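Local coordinates for protein 1,4-dihydroxy-2-naphthoyl-CoA hydrolase (PDB 4K49) that hydrolyses 1,4-dihydroxy-2-naphthoyl-CoA to 1,4-dihydroxy-2-naphthoate and CoA in menaquinone biosynthesis, and also cleaves a wide range of other acyl-CoA thioesters, at residues Gly51-Gly56 with Arg91-Gly96; Ala87-Ser92 with Leu125-Arg130. All coordinates share one frame; numbering follows the deposited sequence.

Contact 1. Residues Gly51-Gly56 with Arg91-Gly96; sequences GLLHGG and RSAREG. With HFQ (2,4-dihydroxyphenacyl coenzyme A), chain E.
L53 and A93 tie the two loop segments together through a single direct backbone hydrogen bond, L53 N to A93 O at 2.8 Å and nearly straight (163° at the hydrogen). The same carbonyl oxygen lies 3.5 Å from L52 CA in a CA-H...O contact, so one acceptor takes up two successive residues. Of the side chains, L52 and R94 run alongside each other and point the same way. With its chain extended from CG to NE, R94 brings its guanidinium over the leucine, and L52 CD2 sits 3.9 Å above the centre of one face of that flat group. The other branch of L52, CD1, leans on S92 CB at 4.1 Å. L53 CB lies against A93 CB, an apolar touch beside the A93 carbonyl; CG of L53 is anti to the backbone N (chi1 173°), and the leucine also packs on V98 of strand 97-104, as A93 does.

The ligand lies along this junction. A water sits within hydrogen-bonding distance of both L53 O and O5P of the CoA analogue, and takes a weak bond from A93 N. G55 N donates to ligand O1B at 2.8 Å, while H54 lays one ring face against C3B of the dihydroxyphenyl group. In the plane of that ring, H54 ND1 caps the helix by accepting from G56 N (2.9 Å), and its NE2 bonds S64 of the second subunit. The contact thus sits where helix 55-72 begins, beside the loop between strands 80-89 and 97-104, with V81 of the second subunit packing on L52.

Contact 2. Residues Ala87-Ser92 with Leu125-Arg130; sequences ANHVRS and LCCSSR. With HFQ (2,4-dihydroxyphenacyl coenzyme A), chain E.
H89 and C127 face each other as a non-hydrogen-bonded pair of antiparallel strands, with C127 SG placed obliquely to the imidazole, 4.9 Å from its centroid. CG of H89 stands anti to its carbonyl carbon (chi1 -55°), and one ring face is turned to C3P of the CoA analogue, offset toward the rim. A water joins H89 ND1 to C126 O, and NE2 is hydrogen-bonded to E63 of the second subunit, the inferred catalytic residue there. Were H89 an alanine, E63 of the second subunit would probably lose its imidazole partner, and the pantetheine arm the ring packed against it. On the same face of the sheet, A87 CB meets C127 SG at 3.7 Å and also touches S129 CB.

N88 and S128 are the hydrogen-bonded pair, N88 N giving 2.8 Å to S128 O and S128 N returning 3.1 Å to N88 O. On its other edge strand 125-135 carries a classic beta bulge, where C126 and C127 both face I118 of strand 111-119, within the curled antiparallel sheet of the hotdog fold. The amides V90 N (2.9 Å) and R91 N (3.2 Å) both reach C126 O from one face of its plane, V90 N well above that plane.

V90 CG2 packs on L125 CG, while R91 runs its methylene chain past C126 SG, with CD 4.0 Å from the sulfur. The bend at chi3 (-65°) turns the guanidinium aside, and a water in its plane bridges NE to L125 O. The turn leaves two carbonyls to the ligand: H89 O accepts from N8P and V90 O from OAP, each at 2.7 Å. Farther out, A87 and N88 pair with a strand of the second subunit, carrying the sheet across the interface.

Both contacts are partly buried and share R91 and S92, the residues by which the chain passes from strand 80-89 into its following loop. Contact 2 is sheet pairing, with paired backbone amides, five of its eleven touching residues buried and none fully exposed; contact 1 joins two loops through one direct bond, a water and apolar packing, and R94 is its one exposed touching residue. They touch where G55 O meets H89 CE1 at 3.2 Å. Each gives the ligand different chemistry: the helix start in 51-56 supplies an amide donor to the phenacyl carbonyl, whereas 87-92 supplies carbonyl acceptors to the pantetheine arm. Both reach the second subunit.

Contact 1. Residues Gly51-Gly56 with Arg91-Gly96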
loop_
_atom_site.group_PDB
_atom_site.type_symbol
_atom_site.label_atom_id
_atom_site.label_comp_id
_atom_site.label_asym_id
_atom_site.label_seq_id
_atom_site.Cartn_x
_atom_site.Cartn_y
_atom_site.Cartn_z
ATOM N N GLY A 51 7.016 12.271 8.670
ATOM C CA GLY A 51 5.899 13.203 8.660
ATOM C C GLY A 51 5.095 13.297 7.376
ATOM O O GLY A 51 4.176 14.111 7.283
ATOM N N LEU A 52 5.422 12.474 6.383
ATOM C CA LEU A 52 4.647 12.462 5.141
ATOM C C LEU A 52 3.578 11.384 5.171
ATOM O O LEU A 52 3.661 10.433 5.944
ATOM C CB LEU A 52 5.561 12.221 3.931
ATOM C CG LEU A 52 6.823 13.071 3.831
ATOM C CD1 LEU A 52 7.541 12.796 2.502
ATOM C CD2 LEU A 52 6.492 14.550 3.986
ATOM N N LEU A 53 2.563 11.534 4.334
ATOM C CA LEU A 53 1.660 10.427 4.066
ATOM C C LEU A 53 2.497 9.265 3.522
ATOM O O LEU A 53 3.256 9.426 2.567
ATOM C CB LEU A 53 0.605 10.863 3.044
ATOM C CG LEU A 53 -0.326 9.765 2.539
ATOM C CD1 LEU A 53 -1.125 9.177 3.702
ATOM C CD2 LEU A 53 -1.247 10.321 1.476
ATOM N N HIS A 54 2.375 8.110 4.162
ATOM C CA HIS A 54 3.101 6.897 3.783
ATOM C C HIS A 54 2.690 6.521 2.364
ATOM O O HIS A 54 1.490 6.495 2.037
ATOM C CB HIS A 54 2.701 5.782 4.762
ATOM C CG HIS A 54 3.635 4.612 4.811
ATOM N ND1 HIS A 54 3.820 3.756 3.746
ATOM C CD2 HIS A 54 4.362 4.100 5.835
ATOM C CE1 HIS A 54 4.659 2.794 4.097
ATOM N NE2 HIS A 54 5.000 2.977 5.360
ATOM N N GLY A 55 3.676 6.238 1.515
ATOM C CA GLY A 55 3.392 5.836 0.146
ATOM C C GLY A 55 2.495 4.616 0.106
ATOM O O GLY A 55 1.634 4.481 -0.774
ATOM N N GLY A 56 2.686 3.725 1.072
ATOM C CA GLY A 56 1.892 2.509 1.153
ATOM C C GLY A 56 0.451 2.821 1.489
ATOM O O GLY A 56 -0.479 2.137 1.047
ATOM N N ARG A 91 3.345 13.806 -5.508
ATOM C CA ARG A 91 3.405 14.906 -4.546
ATOM C C ARG A 91 3.112 14.389 -3.152
ATOM O O ARG A 91 2.237 13.539 -2.965
ATOM C CB ARG A 91 2.418 16.017 -4.913
ATOM C CG ARG A 91 2.334 17.145 -3.876
ATOM C CD ARG A 91 1.253 18.166 -4.234
ATOM N NE ARG A 91 1.583 18.878 -5.466
ATOM C CZ ARG A 91 2.360 19.957 -5.518
ATOM N NH1 ARG A 91 2.612 20.534 -6.683
ATOM N NH2 ARG A 91 2.886 20.459 -4.408
ATOM N N SER A 92 3.847 14.895 -2.168
ATOM C CA SER A 92 3.673 14.443 -0.800
ATOM C C SER A 92 2.478 15.147 -0.159
ATOM O O SER A 92 2.036 16.202 -0.630
ATOM C CB SER A 92 4.949 14.714 0.007
ATOM O OG SER A 92 5.192 16.107 0.099
ATOM N N ALA A 93 1.940 14.558 0.907
ATOM C CA ALA A 93 0.909 15.215 1.716
ATOM C C ALA A 93 1.306 15.090 3.182
ATOM O O ALA A 93 2.002 14.143 3.553
ATOM C CB ALA A 93 -0.460 14.590 1.459
ATOM N N ARG A 94 0.878 16.037 4.014
ATOM C CA ARG A 94 1.330 16.093 5.404
ATOM C C ARG A 94 0.182 16.188 6.404
ATOM O O ARG A 94 0.364 15.897 7.588
ATOM C CB ARG A 94 2.264 17.290 5.616
ATOM C CG ARG A 94 3.639 17.198 4.949
ATOM C CD ARG A 94 4.346 18.561 4.993
ATOM N NE ARG A 94 5.764 18.482 4.635
ATOM C CZ ARG A 94 6.219 18.448 3.386
ATOM N NH1 ARG A 94 5.372 18.476 2.364
ATOM N NH2 ARG A 94 7.524 18.376 3.156
ATOM N N GLU A 95 -0.991 16.602 5.935
ATOM C CA GLU A 95 -2.137 16.814 6.829
ATOM C C GLU A 95 -3.453 16.728 6.072
ATOM O O GLU A 95 -3.466 16.634 4.848
ATOM C CB GLU A 95 -2.051 18.193 7.496
ATOM C CG GLU A 95 -2.118 19.350 6.510
ATOM C CD GLU A 95 -2.114 20.707 7.194
ATOM O OE1 GLU A 95 -2.717 20.833 8.282
ATOM O OE2 GLU A 95 -1.512 21.651 6.637
ATOM N N GLY A 96 -4.564 16.786 6.797
ATOM C CA GLY A 96 -5.872 16.811 6.162
ATOM C C GLY A 96 -6.301 15.442 5.679
ATOM O O GLY A 96 -5.980 14.419 6.296
HETATM C CB HFQ E . 8.064 6.826 1.125
HETATM N N1A HFQ E . 14.431 18.220 0.879
HETATM O O1A HFQ E . 11.000 19.829 -8.038
HETATM P P1A HFQ E . 10.369 18.571 -7.376
HETATM C C1B HFQ E . 7.489 6.199 2.433
HETATM O O1B HFQ E . 6.234 6.014 2.540
HETATM C C1D HFQ E . 10.616 19.000 -2.217
HETATM S S1P HFQ E . 7.993 8.617 1.055
HETATM C C2A HFQ E . 13.112 18.130 1.115
HETATM O O2A HFQ E . 9.057 18.199 -8.084
HETATM P P2A HFQ E . 11.279 16.279 -8.523
HETATM C C2B HFQ E . 8.343 5.827 3.584
HETATM O O2B HFQ E . 10.562 4.611 6.889
HETATM C C2D HFQ E . 10.480 20.247 -2.845
HETATM O O2D HFQ E . 10.453 21.329 -1.913
HETATM C C2P HFQ E . 6.306 9.103 0.788
HETATM N N3A HFQ E . 12.218 18.383 0.142
HETATM O O3A HFQ E . 11.374 17.404 -7.414
HETATM C C3B HFQ E . 7.858 4.831 4.429
HETATM O O3B HFQ E . 10.090 7.399 3.016
HETATM C C3D HFQ E . 9.293 20.200 -3.645
HETATM O O3D HFQ E . 8.220 20.958 -3.038
HETATM P P3D HFQ E . 7.416 22.086 -3.926
HETATM C C3P HFQ E . 5.759 8.840 -0.576
HETATM C C4A HFQ E . 12.638 18.730 -1.097
HETATM O O4A HFQ E . 11.371 16.909 -9.841
HETATM C C4B HFQ E . 8.586 4.439 5.518
HETATM C C4D HFQ E . 8.936 18.815 -3.782
HETATM O O4D HFQ E . 9.968 18.069 -3.074
HETATM N N4P HFQ E . 6.436 9.507 -1.570
HETATM C C5A HFQ E . 13.997 18.833 -1.381
HETATM O O5A HFQ E . 12.469 15.320 -8.290
HETATM C C5B HFQ E . 9.830 5.029 5.783
HETATM C C5D HFQ E . 8.976 18.466 -5.208
HETATM O O5D HFQ E . 10.109 18.888 -5.859
HETATM C C5P HFQ E . 6.298 10.914 -1.680
HETATM O O5P HFQ E . 5.526 11.563 -0.884
HETATM C C6A HFQ E . 14.913 18.563 -0.336
HETATM N N6A HFQ E . 16.336 18.649 -0.555
HETATM O O6A HFQ E . 9.957 15.461 -8.345
HETATM C C6B HFQ E . 10.324 6.028 4.935
HETATM C C6P HFQ E . 7.025 11.673 -2.762
HETATM N N7A HFQ E . 14.105 19.196 -2.704
HETATM O O7A HFQ E . 8.434 22.776 -4.977
HETATM C C7B HFQ E . 9.583 6.426 3.849
HETATM C C7P HFQ E . 6.135 12.680 -3.510
HETATM C C8A HFQ E . 12.868 19.320 -3.225
HETATM O O8A HFQ E . 6.320 21.448 -4.638
HETATM N N8P HFQ E . 6.648 13.058 -4.827
HETATM N N9A HFQ E . 11.977 19.030 -2.252
HETATM O O9A HFQ E . 6.845 23.157 -2.989
HETATM C C9P HFQ E . 7.642 14.144 -4.913
HETATM O O9P HFQ E . 7.981 14.694 -3.925
HETATM C CAP HFQ E . 8.192 14.498 -6.288
HETATM O OAP HFQ E . 7.359 13.940 -7.255
HETATM C CBP HFQ E . 9.593 13.889 -6.506
HETATM C CCP HFQ E . 10.026 14.146 -7.896
HETATM C CDP HFQ E . 10.617 14.468 -5.514
HETATM C CEP HFQ E . 9.508 12.436 -6.273
HETATM O O HOH W 1 3.450 11.624 0.810
#

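Contact 2. Residues Ala87-Ser92 with Leu125-Arg130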
loop_
_atom_site.group_PDB
_atom_site.type_symbol
_atom_site.label_atom_id
_atom_site.label_comp_id
_atom_site.label_asym_id
_atom_site.label_seq_id
_atom_site.Cartn_x
_atom_site.Cartn_y
_atom_site.Cartn_z
ATOM N N ALA A 87 1.882 2.435 -8.602
ATOM C CA ALA A 87 1.578 3.820 -8.278
ATOM C C ALA A 87 2.798 4.700 -8.423
ATOM O O ALA A 87 3.935 4.256 -8.211
ATOM C CB ALA A 87 1.025 3.928 -6.861
ATOM N N ASN A 88 2.558 5.954 -8.787
ATOM C CA ASN A 88 3.606 6.949 -8.780
ATOM C C ASN A 88 3.264 7.959 -7.699
ATOM O O ASN A 88 2.133 8.468 -7.652
ATOM C CB ASN A 88 3.699 7.646 -10.135
ATOM C CG ASN A 88 4.957 8.462 -10.272
ATOM O OD1 ASN A 88 5.103 9.512 -9.629
ATOM N ND2 ASN A 88 5.891 7.981 -11.094
ATOM N N HIS A 89 4.223 8.233 -6.823
ATOM C CA HIS A 89 4.042 9.235 -5.782
ATOM C C HIS A 89 4.515 10.591 -6.307
ATOM O O HIS A 89 5.706 10.907 -6.247
ATOM C CB HIS A 89 4.808 8.828 -4.508
ATOM C CG HIS A 89 4.454 7.459 -3.993
ATOM N ND1 HIS A 89 3.170 7.111 -3.625
ATOM C CD2 HIS A 89 5.220 6.362 -3.771
ATOM C CE1 HIS A 89 3.157 5.853 -3.212
ATOM N NE2 HIS A 89 4.390 5.376 -3.282
ATOM N N VAL A 90 3.585 11.382 -6.844
ATOM C CA VAL A 90 3.957 12.610 -7.549
ATOM C C VAL A 90 4.059 13.830 -6.629
ATOM O O VAL A 90 4.762 14.786 -6.943
ATOM C CB VAL A 90 3.004 12.926 -8.737
ATOM C CG1 VAL A 90 2.890 11.737 -9.672
ATOM C CG2 VAL A 90 1.651 13.285 -8.236
ATOM N N ARG A 91 3.345 13.806 -5.508
ATOM C CA ARG A 91 3.405 14.906 -4.546
ATOM C C ARG A 91 3.112 14.389 -3.152
ATOM O O ARG A 91 2.237 13.539 -2.965
ATOM C CB ARG A 91 2.418 16.017 -4.913
ATOM C CG ARG A 91 2.334 17.145 -3.876
ATOM C CD ARG A 91 1.253 18.166 -4.234
ATOM N NE ARG A 91 1.583 18.878 -5.466
ATOM C CZ ARG A 91 2.360 19.957 -5.518
ATOM N NH1 ARG A 91 2.612 20.534 -6.683
ATOM N NH2 ARG A 91 2.886 20.459 -4.408
ATOM N N SER A 92 3.847 14.895 -2.168
ATOM C CA SER A 92 3.673 14.443 -0.800
ATOM C C SER A 92 2.478 15.147 -0.159
ATOM O O SER A 92 2.036 16.202 -0.630
ATOM C CB SER A 92 4.949 14.714 0.007
ATOM O OG SER A 92 5.192 16.107 0.099
ATOM N N LEU A 125 -2.781 16.615 -7.663
ATOM C CA LEU A 125 -2.528 15.183 -7.781
ATOM C C LEU A 125 -1.355 14.773 -6.887
ATOM O O LEU A 125 -0.293 15.397 -6.919
ATOM C CB LEU A 125 -2.256 14.829 -9.242
ATOM C CG LEU A 125 -2.027 13.348 -9.516
ATOM C CD1 LEU A 125 -3.300 12.536 -9.266
ATOM C CD2 LEU A 125 -1.526 13.175 -10.930
ATOM N N CYS A 126 -1.566 13.750 -6.060
ATOM C CA CYS A 126 -0.516 13.270 -5.159
ATOM C C CYS A 126 -0.048 11.852 -5.480
ATOM O O CYS A 126 1.119 11.504 -5.262
ATOM C CB CYS A 126 -0.976 13.363 -3.703
ATOM S SG CYS A 126 -1.042 15.070 -3.093
ATOM N N CYS A 127 -0.969 11.036 -5.981
ATOM C CA CYS A 127 -0.653 9.657 -6.328
ATOM C C CYS A 127 -1.475 9.259 -7.532
ATOM O O CYS A 127 -2.692 9.479 -7.569
ATOM C CB CYS A 127 -0.952 8.711 -5.157
ATOM S SG CYS A 127 -0.454 6.974 -5.446
ATOM N N SER A 128 -0.800 8.694 -8.527
ATOM C CA SER A 128 -1.475 8.115 -9.683
ATOM C C SER A 128 -1.211 6.616 -9.652
ATOM O O SER A 128 -0.051 6.186 -9.645
ATOM C CB SER A 128 -0.925 8.720 -10.966
ATOM O OG SER A 128 -1.529 8.143 -12.115
ATOM N N SER A 129 -2.285 5.827 -9.624
ATOM C CA SER A 129 -2.186 4.381 -9.423
ATOM C C SER A 129 -3.006 3.604 -10.440
ATOM O O SER A 129 -4.053 4.068 -10.905
ATOM C CB SER A 129 -2.666 4.018 -8.014
ATOM O OG SER A 129 -2.629 2.617 -7.809
ATOM N N ARG A 130 -2.542 2.401 -10.760
ATOM C CA ARG A 130 -3.273 1.498 -11.642
ATOM C C ARG A 130 -3.350 0.131 -10.973
ATOM O O ARG A 130 -2.354 -0.354 -10.428
ATOM C CB ARG A 130 -2.549 1.415 -12.993
ATOM C CG ARG A 130 -3.272 0.665 -14.085
ATOM C CD ARG A 130 -2.513 0.855 -15.412
ATOM N NE ARG A 130 -1.176 0.264 -15.372
ATOM C CZ ARG A 130 -0.033 0.937 -15.479
ATOM N NH1 ARG A 130 1.116 0.286 -15.435
ATOM N NH2 ARG A 130 -0.034 2.252 -15.618
HETATM C CB HFQ E . 8.064 6.826 1.125
HETATM N N1A HFQ E . 14.431 18.220 0.879
HETATM O O1A HFQ E . 11.000 19.829 -8.038
HETATM P P1A HFQ E . 10.369 18.571 -7.376
HETATM C C1B HFQ E . 7.489 6.199 2.433
HETATM O O1B HFQ E . 6.234 6.014 2.540
HETATM C C1D HFQ E . 10.616 19.000 -2.217
HETATM S S1P HFQ E . 7.993 8.617 1.055
HETATM C C2A HFQ E . 13.112 18.130 1.115
HETATM O O2A HFQ E . 9.057 18.199 -8.084
HETATM P P2A HFQ E . 11.279 16.279 -8.523
HETATM C C2B HFQ E . 8.343 5.827 3.584
HETATM O O2B HFQ E . 10.562 4.611 6.889
HETATM C C2D HFQ E . 10.480 20.247 -2.845
HETATM O O2D HFQ E . 10.453 21.329 -1.913
HETATM C C2P HFQ E . 6.306 9.103 0.788
HETATM N N3A HFQ E . 12.218 18.383 0.142
HETATM O O3A HFQ E . 11.374 17.404 -7.414
HETATM C C3B HFQ E . 7.858 4.831 4.429
HETATM O O3B HFQ E . 10.090 7.399 3.016
HETATM C C3D HFQ E . 9.293 20.200 -3.645
HETATM O O3D HFQ E . 8.220 20.958 -3.038
HETATM P P3D HFQ E . 7.416 22.086 -3.926
HETATM C C3P HFQ E . 5.759 8.840 -0.576
HETATM C C4A HFQ E . 12.638 18.730 -1.097
HETATM O O4A HFQ E . 11.371 16.909 -9.841
HETATM C C4B HFQ E . 8.586 4.439 5.518
HETATM C C4D HFQ E . 8.936 18.815 -3.782
HETATM O O4D HFQ E . 9.968 18.069 -3.074
HETATM N N4P HFQ E . 6.436 9.507 -1.570
HETATM C C5A HFQ E . 13.997 18.833 -1.381
HETATM O O5A HFQ E . 12.469 15.320 -8.290
HETATM C C5B HFQ E . 9.830 5.029 5.783
HETATM C C5D HFQ E . 8.976 18.466 -5.208
HETATM O O5D HFQ E . 10.109 18.888 -5.859
HETATM C C5P HFQ E . 6.298 10.914 -1.680
HETATM O O5P HFQ E . 5.526 11.563 -0.884
HETATM C C6A HFQ E . 14.913 18.563 -0.336
HETATM N N6A HFQ E . 16.336 18.649 -0.555
HETATM O O6A HFQ E . 9.957 15.461 -8.345
HETATM C C6B HFQ E . 10.324 6.028 4.935
HETATM C C6P HFQ E . 7.025 11.673 -2.762
HETATM N N7A HFQ E . 14.105 19.196 -2.704
HETATM O O7A HFQ E . 8.434 22.776 -4.977
HETATM C C7B HFQ E . 9.583 6.426 3.849
HETATM C C7P HFQ E . 6.135 12.680 -3.510
HETATM C C8A HFQ E . 12.868 19.320 -3.225
HETATM O O8A HFQ E . 6.320 21.448 -4.638
HETATM N N8P HFQ E . 6.648 13.058 -4.827
HETATM N N9A HFQ E . 11.977 19.030 -2.252
HETATM O O9A HFQ E . 6.845 23.157 -2.989
HETATM C C9P HFQ E . 7.642 14.144 -4.913
HETATM O O9P HFQ E . 7.981 14.694 -3.925
HETATM C CAP HFQ E . 8.192 14.498 -6.288
HETATM O OAP HFQ E . 7.359 13.940 -7.255
HETATM C CBP HFQ E . 9.593 13.889 -6.506
HETATM C CCP HFQ E . 10.026 14.146 -7.896
HETATM C CDP HFQ E . 10.617 14.468 -5.514
HETATM C CEP HFQ E . 9.508 12.436 -6.273
HETATM O O HOH W 2 1.724 9.633 -3.041
HETATM O O HOH W 3 0.729 17.654 -7.975
#